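Local structure of GlcNAc Inducible Gene 2, GIG2 (Candida albicans, 6AKZ) at residues A139-N144 and I426-S431; A37-L42 and P289-D294; G270-L275 and V347-D352; N72-Q77 and S153-V158. The protein binds a ferric ion and is probably an oxygenase of the DUF1479 family, within the cupin clan, its gene being induced by N-acetylglucosamine. All coordinates share one frame; numbering follows the deposited sequence.

From the N terminus, the chain first lays down 37-42 on helix 32-56, which waits for 289-294 to complete interaction 2. Segment 72-77 comes next and is met by 153-158, so interaction 4 closes entirely within the span of interaction 2. Segment 139-144 falls inside the interval of interaction 4 and is not met until 426-431; interaction 1 therefore crosses both 4 and 2. Interaction 3, 270-275 with 347-352, crosses interaction 2 but lies within the span of interaction 1. It joins two sheets beside the iron, whereas interaction 1 packs an interhelical linker on helix 426-431 and interaction 2 a loop on helix 32-56, on opposite sides of the chain's centre. Interactions 3 and 4 touch through His-350 and Phe-156.

Interaction 1: A139-N144 and I426-S431; sequences ARFHPN and IDSKRS
Phe-141 and Ser-428 bring the two backbones closest, with their CA atoms 6.4 Å apart, where the chain leaving helix 134-140 faces the short helix 426-431. The phenyl ring carries the contact. Ser-428 CB sits over the middle of one face, 3.7 Å from the centroid of the Phe-141 ring and 9° off its normal, a CH-pi contact. Arg-140 CB lies over the opposite face. With CG anti to its carbonyl carbon (chi1 -58°), Phe-141 turns its ring toward the helix, and Ser-431, three residues beyond Ser-428, meets the ring edge: Ser-431 CB is 3.6 Å from Phe-141 CE1. Serine suits both places, since its short side chain lets the flat ring come close to the helix while the hydroxyl finds a partner elsewhere. Ser-428 OG, 3.5 Å from Phe-141 CG, is hydrogen-bonded to Lys-146, and Ser-431 OG to the carbonyl of Gln-171. Lys-146 also forms a salt bridge with Asp-427, a second tie between helix 143-153 and helix 426-431. Just past the phenylalanine, His-142 ND1 accepts from Asn-144 N (3.0 Å), so helices 134-140 and 143-153 are joined by a short interhelical linker with an N-cap histidine, its phenylalanine packed against a third helix.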
# COMPACT_ATOMS: atom_id res chain seq x y z
N ALA A 139 -10.87 -8.34 -14.47
CA ALA A 139 -9.69 -8.78 -13.69
C ALA A 139 -9.94 -8.67 -12.18
O ALA A 139 -9.67 -9.60 -11.37
CB ALA A 139 -8.44 -7.94 -14.10
N ARG A 140 -10.45 -7.55 -11.80
CA ARG A 140 -10.71 -7.26 -10.41
C ARG A 140 -11.66 -8.28 -9.80
O ARG A 140 -11.52 -8.65 -8.68
CB ARG A 140 -11.27 -5.85 -10.26
CG ARG A 140 -10.25 -4.75 -10.52
CD ARG A 140 -10.80 -3.35 -10.33
NE ARG A 140 -9.91 -2.26 -10.74
CZ ARG A 140 -10.22 -1.29 -11.60
NH1 ARG A 140 -11.39 -1.22 -12.14
NH2 ARG A 140 -9.36 -0.37 -11.89
N PHE A 141 -12.61 -8.72 -10.57
CA PHE A 141 -13.58 -9.63 -10.06
C PHE A 141 -13.47 -11.06 -10.52
O PHE A 141 -14.36 -11.86 -10.23
CB PHE A 141 -14.95 -9.04 -10.24
CG PHE A 141 -15.10 -7.73 -9.57
CD1 PHE A 141 -14.90 -7.60 -8.22
CD2 PHE A 141 -15.47 -6.65 -10.30
CE1 PHE A 141 -15.07 -6.39 -7.59
CE2 PHE A 141 -15.62 -5.42 -9.69
CZ PHE A 141 -15.43 -5.30 -8.34
N HIS A 142 -12.37 -11.45 -11.16
CA HIS A 142 -12.17 -12.80 -11.49
C HIS A 142 -12.15 -13.65 -10.21
O HIS A 142 -11.59 -13.22 -9.20
CB HIS A 142 -10.84 -12.96 -12.23
CG HIS A 142 -10.59 -14.31 -12.78
ND1 HIS A 142 -10.18 -15.39 -12.02
CD2 HIS A 142 -10.63 -14.77 -14.07
CE1 HIS A 142 -9.99 -16.44 -12.80
NE2 HIS A 142 -10.26 -16.09 -14.05
N PRO A 143 -12.79 -14.82 -10.23
CA PRO A 143 -12.89 -15.64 -8.99
C PRO A 143 -11.54 -15.93 -8.33
O PRO A 143 -11.44 -15.97 -7.09
CB PRO A 143 -13.51 -16.99 -9.50
CG PRO A 143 -14.11 -16.65 -10.79
CD PRO A 143 -13.25 -15.60 -11.40
N ASN A 144 -10.51 -16.12 -9.16
CA ASN A 144 -9.17 -16.38 -8.66
C ASN A 144 -8.64 -15.11 -8.02
O ASN A 144 -7.84 -15.16 -7.08
CB ASN A 144 -8.25 -16.83 -9.79
CG ASN A 144 -8.53 -18.25 -10.24
OD1 ASN A 144 -9.43 -18.92 -9.72
ND2 ASN A 144 -7.76 -18.73 -11.21
N ILE A 426 -23.63 -9.85 -7.43
CA ILE A 426 -23.99 -8.94 -6.36
C ILE A 426 -22.78 -8.57 -5.47
O ILE A 426 -22.61 -7.45 -5.05
CB ILE A 426 -25.18 -9.52 -5.54
CG1 ILE A 426 -25.79 -8.44 -4.70
CG2 ILE A 426 -24.75 -10.70 -4.66
CD1 ILE A 426 -27.08 -8.92 -4.02
N ASP A 427 -21.96 -9.58 -5.17
CA ASP A 427 -20.75 -9.33 -4.41
C ASP A 427 -19.86 -8.30 -5.13
O ASP A 427 -19.32 -7.38 -4.52
CB ASP A 427 -20.03 -10.65 -4.26
CG ASP A 427 -18.85 -10.55 -3.42
OD1 ASP A 427 -19.05 -10.29 -2.22
OD2 ASP A 427 -17.71 -10.71 -3.96
N SER A 428 -19.67 -8.44 -6.44
CA SER A 428 -18.85 -7.46 -7.18
C SER A 428 -19.44 -6.08 -7.15
O SER A 428 -18.74 -5.09 -7.03
CB SER A 428 -18.68 -7.83 -8.63
OG SER A 428 -18.17 -9.11 -8.76
N LYS A 429 -20.76 -5.98 -7.31
CA LYS A 429 -21.39 -4.69 -7.28
C LYS A 429 -21.22 -4.02 -5.89
O LYS A 429 -21.03 -2.82 -5.80
CB LYS A 429 -22.89 -4.81 -7.61
CG LYS A 429 -23.15 -5.15 -9.04
CD LYS A 429 -24.56 -5.40 -9.32
CE LYS A 429 -24.74 -5.48 -10.84
NZ LYS A 429 -26.14 -5.86 -11.14
N ARG A 430 -21.19 -4.81 -4.84
CA ARG A 430 -21.00 -4.25 -3.48
C ARG A 430 -19.60 -3.69 -3.37
O ARG A 430 -19.45 -2.63 -2.84
CB ARG A 430 -21.19 -5.32 -2.42
CG ARG A 430 -22.67 -5.60 -2.18
CD ARG A 430 -22.81 -6.83 -1.31
NE ARG A 430 -24.23 -7.10 -1.07
CZ ARG A 430 -24.81 -8.31 -1.01
NH1 ARG A 430 -24.12 -9.43 -1.04
NH2 ARG A 430 -26.12 -8.37 -0.76
N SER A 431 -18.62 -4.37 -3.95
CA SER A 431 -17.27 -3.82 -4.02
C SER A 431 -17.06 -2.44 -4.71
O SER A 431 -16.10 -1.66 -4.42
CB SER A 431 -16.30 -4.91 -4.55
OG SER A 431 -16.24 -6.01 -3.68

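Interaction 2: A37-L42 and P289-D294; sequences ASWKRL and PFFWKD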
# COMPACT_ATOMS: atom_id res chain seq x y z
N ALA A 37 18.83 2.11 23.36
CA ALA A 37 19.35 0.76 23.33
C ALA A 37 18.77 -0.02 22.17
O ALA A 37 19.50 -0.78 21.52
CB ALA A 37 19.10 0.02 24.60
N SER A 38 17.48 0.22 21.91
CA SER A 38 16.73 -0.54 20.89
C SER A 38 17.26 -0.21 19.47
O SER A 38 17.26 -1.10 18.60
CB SER A 38 15.22 -0.26 21.00
OG SER A 38 14.84 0.97 20.38
N TRP A 39 17.63 1.05 19.25
CA TRP A 39 18.24 1.52 18.01
C TRP A 39 19.57 0.86 17.72
O TRP A 39 19.87 0.47 16.59
CB TRP A 39 18.44 3.03 18.04
CG TRP A 39 19.23 3.57 16.81
CD1 TRP A 39 20.58 3.86 16.75
CD2 TRP A 39 18.71 3.86 15.50
NE1 TRP A 39 20.91 4.34 15.49
CE2 TRP A 39 19.78 4.33 14.70
CE3 TRP A 39 17.44 3.74 14.90
CZ2 TRP A 39 19.61 4.71 13.37
CZ3 TRP A 39 17.29 4.17 13.58
CH2 TRP A 39 18.35 4.62 12.83
N LYS A 40 20.37 0.68 18.78
CA LYS A 40 21.60 -0.07 18.64
C LYS A 40 21.40 -1.57 18.32
O LYS A 40 22.06 -2.09 17.43
CB LYS A 40 22.38 0.14 19.93
CG LYS A 40 22.87 1.57 19.99
CD LYS A 40 23.52 1.85 21.33
CE LYS A 40 23.84 3.32 21.40
NZ LYS A 40 24.40 3.53 22.78
N ARG A 41 20.52 -2.24 19.03
CA ARG A 41 20.10 -3.63 18.69
C ARG A 41 19.60 -3.72 17.20
O ARG A 41 19.89 -4.69 16.49
CB ARG A 41 18.97 -4.13 19.55
CG ARG A 41 19.23 -4.17 21.05
CD ARG A 41 18.26 -5.13 21.76
NE ARG A 41 16.86 -4.69 21.61
CZ ARG A 41 16.24 -3.84 22.41
NH1 ARG A 41 16.89 -3.28 23.45
NH2 ARG A 41 14.97 -3.53 22.16
N LEU A 42 18.82 -2.74 16.80
CA LEU A 42 18.24 -2.70 15.47
C LEU A 42 19.31 -2.71 14.35
O LEU A 42 19.24 -3.51 13.42
CB LEU A 42 17.32 -1.50 15.30
CG LEU A 42 16.76 -1.29 13.89
CD1 LEU A 42 15.84 -2.48 13.52
CD2 LEU A 42 16.01 -0.01 13.82
N PRO A 289 14.31 9.87 12.32
CA PRO A 289 14.32 11.29 12.71
C PRO A 289 14.97 11.55 14.03
O PRO A 289 15.46 12.66 14.21
CB PRO A 289 12.84 11.70 12.69
CG PRO A 289 12.19 10.68 11.78
CD PRO A 289 12.92 9.41 12.08
N PHE A 290 15.03 10.56 14.91
CA PHE A 290 15.67 10.66 16.19
C PHE A 290 17.16 10.24 16.17
O PHE A 290 17.90 10.54 17.15
CB PHE A 290 14.96 9.79 17.22
CG PHE A 290 13.49 10.11 17.36
CD1 PHE A 290 12.53 9.51 16.53
CD2 PHE A 290 13.07 11.03 18.26
CE1 PHE A 290 11.21 9.85 16.63
CE2 PHE A 290 11.73 11.35 18.38
CZ PHE A 290 10.79 10.74 17.58
N PHE A 291 17.56 9.49 15.14
CA PHE A 291 18.93 8.97 15.05
C PHE A 291 19.49 9.17 13.67
O PHE A 291 19.95 8.21 13.05
CB PHE A 291 18.94 7.49 15.44
CG PHE A 291 18.48 7.22 16.84
CD1 PHE A 291 19.32 7.46 17.93
CD2 PHE A 291 17.23 6.74 17.09
CE1 PHE A 291 18.91 7.18 19.23
CE2 PHE A 291 16.81 6.45 18.38
CZ PHE A 291 17.65 6.69 19.47
N TRP A 292 19.37 10.41 13.17
CA TRP A 292 19.65 10.74 11.80
C TRP A 292 21.12 11.03 11.65
O TRP A 292 21.59 11.03 10.52
CB TRP A 292 18.85 11.97 11.28
CG TRP A 292 19.12 13.24 12.04
CD1 TRP A 292 18.46 13.68 13.15
CD2 TRP A 292 20.15 14.22 11.77
NE1 TRP A 292 19.02 14.86 13.61
CE2 TRP A 292 20.06 15.22 12.78
CE3 TRP A 292 21.15 14.34 10.78
CZ2 TRP A 292 20.90 16.34 12.81
CZ3 TRP A 292 21.99 15.44 10.82
CH2 TRP A 292 21.85 16.43 11.83
N LYS A 293 21.83 11.33 12.74
CA LYS A 293 23.28 11.63 12.69
C LYS A 293 24.13 10.40 12.90
O LYS A 293 24.17 9.85 13.98
CB LYS A 293 23.61 12.68 13.73
CG LYS A 293 25.00 13.26 13.59
CD LYS A 293 24.99 14.71 13.13
CE LYS A 293 26.35 15.15 12.58
NZ LYS A 293 27.49 15.05 13.54
N ASP A 294 24.77 9.91 11.85
CA ASP A 294 25.62 8.73 11.98
C ASP A 294 26.97 9.17 12.54
O ASP A 294 27.47 10.19 12.11
CB ASP A 294 25.80 8.06 10.62
CG ASP A 294 24.47 7.66 10.02
OD1 ASP A 294 23.73 6.95 10.76
OD2 ASP A 294 24.11 8.20 8.97
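Trp-39 and Phe-291 make nearly the whole of this contact, each burying about 80 Å² against the other. Their side chains slide past one another in opposite directions, so the rings overlap as an offset stack: the five-membered ring of Trp-39 and the Phe-291 ring have centroids 4.2 Å apart and planes inclined by 15°. The offset gives each CB a ring to cover. Phe-291 CB lies over the six-membered ring of Trp-39, 3.5 Å from its centroid, and comes to 3.4 Å from Trp-39 CE2. In return Trp-39 CB sits 4.0 Å from the centroid of the Phe-291 ring, over its face. The CB of Trp-39 already points at the loop, and CG anti to the backbone N (chi1 173°) lays the indole against Phe-291. Two large flat residues suit this buried place: each offers a broad apolar face, and the indole is long enough to cover both the ring and the CB of its partner. Around the pair, Tyr-303 meets Trp-39 edge-to-face, and Leu-287 and Tyr-284 of helix 278-287 also pack on the indole. Phe-291 touches Val-35 and Thr-36, so the loop following helix 278-287 folds back onto the early turns of helix 32-56.

Interaction 3: G270-L275 and V347-D352; sequences GTLRVL and VFWHCD
Leu-272 and Trp-349 meet from opposite directions in a buried contact that is wholly apolar. Its main element is a CH-pi interaction: Leu-272 CD2 lies over one face of the indole, 3.8 Å from the centroid of the six-membered ring of Trp-349 and 23° off its normal. The methyl is displaced toward the rim, and Leu-272 CD2 approaches Trp-349 CZ3 to 3.6 Å. Leu-272 places its CG anti to the backbone N (chi1 -179°), and of its two methyls CD2 does the touching. Trp-349 holds CG between its backbone N and carbonyl carbon (chi1 62°), which presents the benzo part of the indole to the leucine.

Aliphatic packing adds a smaller share, with Leu-272 CD2 and Val-347 CG1 4.1 Å apart. Val-347 and Trp-349, two apart on one strand, point to the same side, so the leucine methyl touches both. Beta-branched valine suits a strand, and leucine at 272 gives the reach to bridge the two sheets.

Polar bonding lies to the side, within 347-352: Asp-352 N donates to His-350 ND1 at 3.0 Å, while His-350 NE2 bonds to the carbonyl of Ala-223. Asp-352 is held by Arg-200 and Arg-229.

Strand 272-274 belongs to a small antiparallel sheet and strand 346-350 to the large mixed one, an arrangement consistent with the facing sheets of a cupin-type core. The Trp-349 side chain lies about 5 Å from the ferric ion and meets the ring of its ligand His-355. The contact itself is apolar and puts hydrocarbon against an indole close to the iron site: Leu-272 packs on a tryptophan that probably helps to position His-355.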
# COMPACT_ATOMS: atom_id res chain seq x y z
N GLY A 270 12.55 -3.72 -15.89
CA GLY A 270 11.46 -2.80 -15.78
C GLY A 270 10.34 -3.25 -14.87
O GLY A 270 9.19 -2.96 -15.10
N THR A 271 10.71 -3.91 -13.77
CA THR A 271 9.74 -4.40 -12.78
C THR A 271 9.68 -3.59 -11.47
O THR A 271 9.61 -2.36 -11.48
CB THR A 271 9.98 -5.88 -12.44
OG1 THR A 271 11.38 -6.09 -12.18
CG2 THR A 271 9.54 -6.77 -13.59
N LEU A 272 9.69 -4.31 -10.35
CA LEU A 272 9.61 -3.77 -9.02
C LEU A 272 10.82 -4.26 -8.21
O LEU A 272 11.29 -5.38 -8.41
CB LEU A 272 8.31 -4.27 -8.38
CG LEU A 272 7.96 -3.80 -6.93
CD1 LEU A 272 7.69 -2.33 -6.87
CD2 LEU A 272 6.80 -4.64 -6.44
N ARG A 273 11.28 -3.40 -7.33
CA ARG A 273 12.31 -3.70 -6.36
C ARG A 273 11.69 -3.42 -4.96
O ARG A 273 10.96 -2.49 -4.79
CB ARG A 273 13.56 -2.89 -6.58
CG ARG A 273 14.13 -3.18 -7.95
CD ARG A 273 15.21 -2.26 -8.38
NE ARG A 273 16.21 -1.92 -7.41
CZ ARG A 273 17.26 -2.64 -7.11
NH1 ARG A 273 17.45 -3.85 -7.64
NH2 ARG A 273 18.11 -2.18 -6.26
N VAL A 274 12.04 -4.27 -4.01
CA VAL A 274 11.53 -4.15 -2.69
C VAL A 274 12.63 -4.39 -1.65
O VAL A 274 13.68 -4.95 -1.98
CB VAL A 274 10.46 -5.27 -2.44
CG1 VAL A 274 9.24 -5.04 -3.29
CG2 VAL A 274 10.99 -6.68 -2.75
N LEU A 275 12.37 -4.00 -0.43
CA LEU A 275 13.22 -4.33 0.71
C LEU A 275 12.38 -5.30 1.52
O LEU A 275 11.57 -4.87 2.35
CB LEU A 275 13.54 -3.08 1.52
CG LEU A 275 14.86 -3.10 2.23
CD1 LEU A 275 15.03 -1.77 2.97
CD2 LEU A 275 14.87 -4.25 3.17
N VAL A 347 1.35 -9.79 -7.58
CA VAL A 347 2.35 -9.39 -6.64
C VAL A 347 1.71 -8.44 -5.61
O VAL A 347 1.12 -7.42 -6.00
CB VAL A 347 3.59 -8.78 -7.30
CG1 VAL A 347 4.50 -8.06 -6.31
CG2 VAL A 347 4.34 -9.84 -8.11
N PHE A 348 1.91 -8.74 -4.35
CA PHE A 348 1.44 -7.91 -3.20
C PHE A 348 2.63 -7.39 -2.41
O PHE A 348 3.61 -8.10 -2.17
CB PHE A 348 0.64 -8.75 -2.21
CG PHE A 348 -0.73 -9.10 -2.64
CD1 PHE A 348 -1.70 -8.12 -2.68
CD2 PHE A 348 -1.07 -10.42 -2.96
CE1 PHE A 348 -3.02 -8.38 -3.07
CE2 PHE A 348 -2.40 -10.69 -3.37
CZ PHE A 348 -3.35 -9.67 -3.41
N TRP A 349 2.54 -6.16 -1.92
CA TRP A 349 3.42 -5.74 -0.90
C TRP A 349 2.66 -4.89 0.15
O TRP A 349 1.72 -4.11 -0.12
CB TRP A 349 4.68 -5.03 -1.38
CG TRP A 349 4.48 -3.75 -2.14
CD1 TRP A 349 4.67 -2.50 -1.66
CD2 TRP A 349 4.05 -3.59 -3.50
NE1 TRP A 349 4.37 -1.51 -2.65
CE2 TRP A 349 4.08 -2.18 -3.81
CE3 TRP A 349 3.72 -4.50 -4.53
CZ2 TRP A 349 3.76 -1.68 -5.08
CZ3 TRP A 349 3.35 -3.98 -5.80
CH2 TRP A 349 3.37 -2.61 -6.06
N HIS A 350 3.11 -5.05 1.37
CA HIS A 350 2.59 -4.29 2.54
C HIS A 350 2.74 -2.78 2.36
O HIS A 350 3.69 -2.29 1.77
CB HIS A 350 3.24 -4.73 3.84
CG HIS A 350 2.53 -4.30 5.08
ND1 HIS A 350 2.76 -3.09 5.69
CD2 HIS A 350 1.72 -4.99 5.91
CE1 HIS A 350 2.06 -3.02 6.81
NE2 HIS A 350 1.41 -4.17 6.96
N CYS A 351 1.72 -2.04 2.78
CA CYS A 351 1.74 -0.60 2.66
C CYS A 351 2.95 0.08 3.27
O CYS A 351 3.29 1.19 2.90
CB CYS A 351 0.42 0.03 3.20
SG CYS A 351 0.13 -0.37 4.94
N ASP A 352 3.62 -0.59 4.19
CA ASP A 352 4.84 -0.06 4.82
C ASP A 352 6.13 -0.62 4.24
O ASP A 352 7.19 -0.50 4.89
CB ASP A 352 4.81 -0.29 6.33
CG ASP A 352 3.97 0.74 7.11
OD1 ASP A 352 3.48 1.75 6.50
OD2 ASP A 352 3.68 0.43 8.31

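Interaction 4: N72-Q77 and S153-V158; sequences NKLPQQ and SKEFYV
Lys-154 reaches across to the carbonyl of Asn-72 and to the side of Lys-73, at the point where a turn after helix 143-153 faces the loop before helix 76-85. From CB, which points toward the other segment, the chain runs extended through CG to CD, the first atom to touch. Lys-154 CD lies 4.0 Å from Lys-73 CG, where the two aliphatic chains cross at a slant, and 3.3 Å from Asn-72 O. Lys-154 CE passes Asn-72 O at 3.3 Å. The bend at the last torsion (chi4 50°) then curls the tip round that carbonyl, and Lys-154 NZ gives Asn-72 O a weak hydrogen bond of 3.3 Å. Lysine suits this exposed position, its methylenes lying along the neighbouring backbone while the ammonium takes a carbonyl.

Next along the turn, Glu-155 is buried and bent at chi2 (-68°), which brings its carboxylate across to Leu-74. The two side chains cross at about a right angle, with Leu-74 CD1 3.6 Å from Glu-155 OE2. A water links them too: it accepts from Leu-74 N at 2.9 Å and donates to Glu-155 OE2 at 2.7 Å. The other carboxylate oxygen bonds to Ser-79 OG, so this buried acid has partners at both oxygens, and leucine gives its chain an apolar neighbour.

Ser-153 to Phe-156 form a type I beta turn that ends helix 143-153. Asn-72 rests on Ala-147 and Lys-150 of that helix and Leu-74 on Met-152, while Lys-83 of helix 76-85 reaches the Glu-155 carbonyl, so the two helices are joined through their adjoining loops.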
# COMPACT_ATOMS: atom_id res chain seq x y z
N ASN A 72 -9.21 -20.50 0.96
CA ASN A 72 -8.85 -19.11 0.99
C ASN A 72 -7.90 -18.68 2.11
O ASN A 72 -8.13 -17.68 2.72
CB ASN A 72 -10.11 -18.25 1.03
CG ASN A 72 -11.09 -18.63 -0.05
OD1 ASN A 72 -10.82 -18.44 -1.22
ND2 ASN A 72 -12.15 -19.29 0.34
N LYS A 73 -6.85 -19.48 2.33
CA LYS A 73 -5.81 -19.21 3.32
C LYS A 73 -4.49 -19.42 2.71
O LYS A 73 -4.31 -20.38 1.98
CB LYS A 73 -5.86 -20.20 4.49
CG LYS A 73 -7.09 -20.07 5.29
CD LYS A 73 -7.23 -21.19 6.33
CE LYS A 73 -8.72 -21.31 6.68
NZ LYS A 73 -8.93 -22.30 7.77
N LEU A 74 -3.53 -18.56 3.06
CA LEU A 74 -2.17 -18.87 2.70
C LEU A 74 -1.78 -20.05 3.58
O LEU A 74 -2.10 -20.04 4.79
CB LEU A 74 -1.22 -17.71 2.96
CG LEU A 74 -1.46 -16.42 2.16
CD1 LEU A 74 -0.44 -15.38 2.60
CD2 LEU A 74 -1.38 -16.61 0.65
N PRO A 75 -1.12 -21.05 2.99
CA PRO A 75 -0.42 -22.06 3.87
C PRO A 75 0.50 -21.44 4.92
O PRO A 75 1.13 -20.40 4.65
CB PRO A 75 0.43 -22.84 2.88
CG PRO A 75 0.33 -22.18 1.60
CD PRO A 75 -0.75 -21.18 1.58
N GLN A 76 0.65 -22.16 6.05
CA GLN A 76 1.41 -21.71 7.17
C GLN A 76 2.81 -21.22 6.80
O GLN A 76 3.20 -20.15 7.24
CB GLN A 76 1.45 -22.82 8.27
CG GLN A 76 2.29 -22.50 9.51
CD GLN A 76 2.93 -23.76 10.13
OE1 GLN A 76 3.69 -24.52 9.48
NE2 GLN A 76 2.65 -23.96 11.39
N GLN A 77 3.59 -21.99 6.06
CA GLN A 77 4.95 -21.54 5.76
C GLN A 77 4.96 -20.23 4.92
O GLN A 77 5.82 -19.34 5.08
CB GLN A 77 5.65 -22.65 4.99
CG GLN A 77 7.03 -22.37 4.42
CD GLN A 77 7.41 -23.44 3.38
OE1 GLN A 77 6.57 -23.90 2.62
NE2 GLN A 77 8.70 -23.81 3.33
N SER A 153 -6.48 -11.11 3.23
CA SER A 153 -7.23 -10.41 4.29
C SER A 153 -7.13 -11.15 5.63
O SER A 153 -7.18 -10.50 6.67
CB SER A 153 -8.68 -10.24 3.89
OG SER A 153 -9.43 -11.40 4.12
N LYS A 154 -6.95 -12.46 5.58
CA LYS A 154 -6.73 -13.28 6.78
C LYS A 154 -5.36 -13.15 7.46
O LYS A 154 -5.18 -13.64 8.57
CB LYS A 154 -6.98 -14.72 6.43
CG LYS A 154 -8.41 -14.92 5.94
CD LYS A 154 -8.54 -16.41 5.73
CE LYS A 154 -9.95 -16.86 5.40
NZ LYS A 154 -10.56 -16.12 4.35
N GLU A 155 -4.44 -12.47 6.82
CA GLU A 155 -3.15 -12.16 7.42
C GLU A 155 -3.28 -10.95 8.32
O GLU A 155 -2.48 -10.77 9.25
CB GLU A 155 -2.14 -11.96 6.37
CG GLU A 155 -2.00 -13.17 5.41
CD GLU A 155 -1.40 -14.40 6.11
OE1 GLU A 155 -0.47 -14.19 6.94
OE2 GLU A 155 -1.88 -15.58 5.90
N PHE A 156 -4.30 -10.14 8.11
CA PHE A 156 -4.52 -8.94 8.98
C PHE A 156 -5.60 -9.27 10.04
O PHE A 156 -6.37 -10.29 9.94
CB PHE A 156 -4.97 -7.74 8.11
CG PHE A 156 -3.90 -7.20 7.25
CD1 PHE A 156 -3.10 -6.16 7.73
CD2 PHE A 156 -3.73 -7.65 5.96
CE1 PHE A 156 -2.09 -5.66 6.97
CE2 PHE A 156 -2.72 -7.15 5.16
CZ PHE A 156 -1.91 -6.17 5.66
N TYR A 157 -5.65 -8.47 11.10
CA TYR A 157 -6.61 -8.68 12.14
C TYR A 157 -6.83 -7.46 12.97
O TYR A 157 -6.05 -6.50 12.89
CB TYR A 157 -6.09 -9.81 13.07
CG TYR A 157 -4.93 -9.46 13.95
CD1 TYR A 157 -3.65 -9.48 13.47
CD2 TYR A 157 -5.14 -9.09 15.28
CE1 TYR A 157 -2.54 -9.22 14.30
CE2 TYR A 157 -4.06 -8.81 16.13
CZ TYR A 157 -2.75 -8.91 15.64
OH TYR A 157 -1.69 -8.58 16.39
N VAL A 158 -7.90 -7.49 13.77
CA VAL A 158 -8.05 -6.53 14.82
C VAL A 158 -8.40 -7.25 16.09
O VAL A 158 -9.01 -8.31 16.07
CB VAL A 158 -9.09 -5.42 14.58
CG1 VAL A 158 -8.64 -4.56 13.43
CG2 VAL A 158 -10.52 -5.94 14.35
O HOH W 1 -4.12 -16.18 4.60